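Local atomic coordinates of peptidase (PDB entry 5LOX), a protein that is an ancestral beta subunit (Anbu) related to proteasome subunits, builds a helical assembly, and probably acts as a peptidase of the Ntn-hydrolase type. Residues V79-T83 with A123-I127. The protein carries 3 engineered substitutions. Numbering follows the deposited sequence.
Sequences VYDAT and ALYSI
The first turn of helix 79-97 packs on strand 123-127 on the outer face of one sheet of the proteasome-type alpha-beta-beta-alpha sandwich, through Val79, Tyr80 and Thr83 on one side and Ala123, Tyr125 and Ile127 on the other. The two segments run nearly parallel, at 20°, with their axes 8.7 Å apart. Tyr125 is the centrepiece. Its CG stands anti to its own carbonyl carbon (chi1 -63°), and from there the ring extends to the start of the helix. Val79 CG1 meets that ring at its edge, 3.7 Å from Tyr125 CE1, while Val79 CB rests against Ala123 CB. Further along the ring, the phenol oxygen Tyr125 OH lies 3.5 Å from Tyr80 CB and sits at the edge of the Tyr80 ring, near its plane. The two tyrosine rings are close to perpendicular (84°) yet meet obliquely, as neither a stack nor an edge-to-face pair; Phe133, on the neighbouring strand 133-135, adds an edge-to-face partner for Tyr80.

Strand 123-127 lies between strands 109-117 and 133-135 in its antiparallel sheet, and its alternation sends Leu124 and Ser126 away from the helix; Leu124 reaches strand 2-8 of the other sheet instead. One turn along the helix, Thr83 crosses the Tyr125 side chain at about a right angle, with Thr83 OG1 3.3 Å from Tyr125 CD1. That hydroxyl donates to Val79 O (3.1 Å), which also accepts the helical bond from Thr83 N, the two donors approaching opposite faces of the carbonyl plane. Thr83 CG2, anti to the backbone N, packs 3.6 Å from Ile127 CG1; the two side chains slide past each other in opposite directions, and Ile127 CD1 comes close to Thr83 O.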
ATOM      1  N   VAL A  79      86.852 -83.855 -22.671  1.00 80.54           N
ATOM      2  CA  VAL A  79      85.500 -83.301 -22.446  1.00 80.90           C
ATOM      3  C   VAL A  79      85.624 -81.901 -21.861  1.00 81.24           C
ATOM      4  O   VAL A  79      84.863 -81.017 -22.206  1.00 75.46           O
ATOM      5  CB  VAL A  79      84.644 -84.180 -21.512  1.00 79.83           C
ATOM      6  CG1 VAL A  79      83.300 -83.542 -21.256  1.00 76.14           C
ATOM      7  CG2 VAL A  79      84.428 -85.553 -22.135  1.00 87.05           C
ATOM      8  N   TYR A  80      86.613 -81.709 -20.997  1.00 82.01           N
ATOM      9  CA  TYR A  80      86.938 -80.385 -20.525  1.00 83.48           C
ATOM     10  C   TYR A  80      87.090 -79.399 -21.685  1.00 84.45           C
ATOM     11  O   TYR A  80      86.419 -78.374 -21.736  1.00 82.11           O
ATOM     12  CB  TYR A  80      88.229 -80.427 -19.717  1.00 93.63           C
ATOM     13  CG  TYR A  80      88.594 -79.094 -19.096  1.00 98.11           C
ATOM     14  CD1 TYR A  80      89.276 -78.123 -19.827  1.00101.96           C
ATOM     15  CD2 TYR A  80      88.276 -78.822 -17.774  1.00104.32           C
ATOM     16  CE1 TYR A  80      89.625 -76.922 -19.265  1.00109.80           C
ATOM     17  CE2 TYR A  80      88.636 -77.628 -17.197  1.00114.77           C
ATOM     18  CZ  TYR A  80      89.311 -76.687 -17.952  1.00122.08           C
ATOM     19  OH  TYR A  80      89.685 -75.508 -17.371  1.00146.98           O
ATOM     20  N   ASP A  81      87.992 -79.708 -22.619  1.00 87.53           N
ATOM     21  CA  ASP A  81      88.281 -78.802 -23.753  1.00 83.38           C
ATOM     22  C   ASP A  81      87.064 -78.596 -24.644  1.00 77.63           C
ATOM     23  O   ASP A  81      86.931 -77.557 -25.271  1.00 75.59           O
ATOM     24  CB  ASP A  81      89.448 -79.329 -24.579  1.00 86.18           C
ATOM     25  CG  ASP A  81      90.776 -79.223 -23.857  1.00 91.28           C
ATOM     26  OD1 ASP A  81      91.008 -78.225 -23.160  1.00 90.34           O
ATOM     27  OD2 ASP A  81      91.608 -80.149 -23.998  1.00 99.85           O
ATOM     28  N   ALA A  82      86.192 -79.598 -24.707  1.00 72.35           N
ATOM     29  CA  ALA A  82      84.943 -79.457 -25.427  1.00 71.98           C
ATOM     30  C   ALA A  82      84.103 -78.381 -24.777  1.00 71.59           C
ATOM     31  O   ALA A  82      83.550 -77.514 -25.444  1.00 68.17           O
ATOM     32  CB  ALA A  82      84.186 -80.782 -25.446  1.00 72.85           C
ATOM     33  N   THR A  83      83.979 -78.480 -23.454  1.00 73.32           N
ATOM     34  CA  THR A  83      83.201 -77.522 -22.673  1.00 69.04           C
ATOM     35  C   THR A  83      83.761 -76.137 -22.923  1.00 69.52           C
ATOM     36  O   THR A  83      83.030 -75.179 -23.117  1.00 65.78           O
ATOM     37  CB  THR A  83      83.259 -77.869 -21.171  1.00 70.31           C
ATOM     38  OG1 THR A  83      82.750 -79.203 -20.958  1.00 74.59           O
ATOM     39  CG2 THR A  83      82.461 -76.892 -20.359  1.00 66.97           C
ATOM     40  N   ALA A 123      82.756 -87.586 -18.538  1.00 65.26           N
ATOM     41  CA  ALA A 123      82.685 -86.371 -17.709  1.00 67.08           C
ATOM     42  C   ALA A 123      81.461 -85.506 -18.064  1.00 62.97           C
ATOM     43  O   ALA A 123      80.796 -85.725 -19.079  1.00 62.08           O
ATOM     44  CB  ALA A 123      83.946 -85.567 -17.862  1.00 68.28           C
ATOM     45  N   LEU A 124      81.129 -84.578 -17.170  1.00 61.74           N
ATOM     46  CA  LEU A 124      79.941 -83.735 -17.325  1.00 59.97           C
ATOM     47  C   LEU A 124      80.214 -82.377 -16.739  1.00 61.00           C
ATOM     48  O   LEU A 124      80.571 -82.258 -15.566  1.00 62.82           O
ATOM     49  CB  LEU A 124      78.740 -84.360 -16.604  1.00 59.92           C
ATOM     50  CG  LEU A 124      77.486 -83.519 -16.468  1.00 59.29           C
ATOM     51  CD1 LEU A 124      76.948 -83.202 -17.835  1.00 62.02           C
ATOM     52  CD2 LEU A 124      76.419 -84.260 -15.674  1.00 63.35           C
ATOM     53  N   TYR A 125      79.990 -81.339 -17.525  1.00 63.43           N
ATOM     54  CA  TYR A 125      80.170 -79.961 -17.053  1.00 62.54           C
ATOM     55  C   TYR A 125      78.893 -79.161 -17.227  1.00 60.35           C
ATOM     56  O   TYR A 125      78.039 -79.494 -18.061  1.00 61.10           O
ATOM     57  CB  TYR A 125      81.296 -79.288 -17.830  1.00 64.78           C
ATOM     58  CG  TYR A 125      82.635 -79.924 -17.633  1.00 66.57           C
ATOM     59  CD1 TYR A 125      82.930 -81.133 -18.271  1.00 70.35           C
ATOM     60  CD2 TYR A 125      83.609 -79.338 -16.819  1.00 63.94           C
ATOM     61  CE1 TYR A 125      84.156 -81.747 -18.101  1.00 77.66           C
ATOM     62  CE2 TYR A 125      84.843 -79.933 -16.640  1.00 69.10           C
ATOM     63  CZ  TYR A 125      85.120 -81.134 -17.275  1.00 78.00           C
ATOM     64  OH  TYR A 125      86.340 -81.780 -17.152  1.00 88.01           O
ATOM     65  N   SER A 126      78.785 -78.079 -16.473  1.00 61.68           N
ATOM     66  CA  SER A 126      77.732 -77.090 -16.698  1.00 63.66           C
ATOM     67  C   SER A 126      78.373 -75.726 -16.884  1.00 60.58           C
ATOM     68  O   SER A 126      79.225 -75.338 -16.105  1.00 65.25           O
ATOM     69  CB  SER A 126      76.774 -77.073 -15.523  1.00 66.68           C
ATOM     70  OG  SER A 126      75.994 -75.889 -15.528  1.00 83.73           O
ATOM     71  N   ILE A 127      77.968 -75.013 -17.922  1.00 61.80           N
ATOM     72  CA  ILE A 127      78.479 -73.678 -18.205  1.00 66.07           C
ATOM     73  C   ILE A 127      77.439 -72.666 -17.775  1.00 72.90           C
ATOM     74  O   ILE A 127      76.281 -72.770 -18.124  1.00 69.37           O
ATOM     75  CB  ILE A 127      78.760 -73.474 -19.700  1.00 67.82           C
ATOM     76  CG1 ILE A 127      79.682 -74.580 -20.232  1.00 68.44           C
ATOM     77  CG2 ILE A 127      79.399 -72.112 -19.943  1.00 67.87           C
ATOM     78  CD1 ILE A 127      79.921 -74.539 -21.725  1.00 68.95           C
TER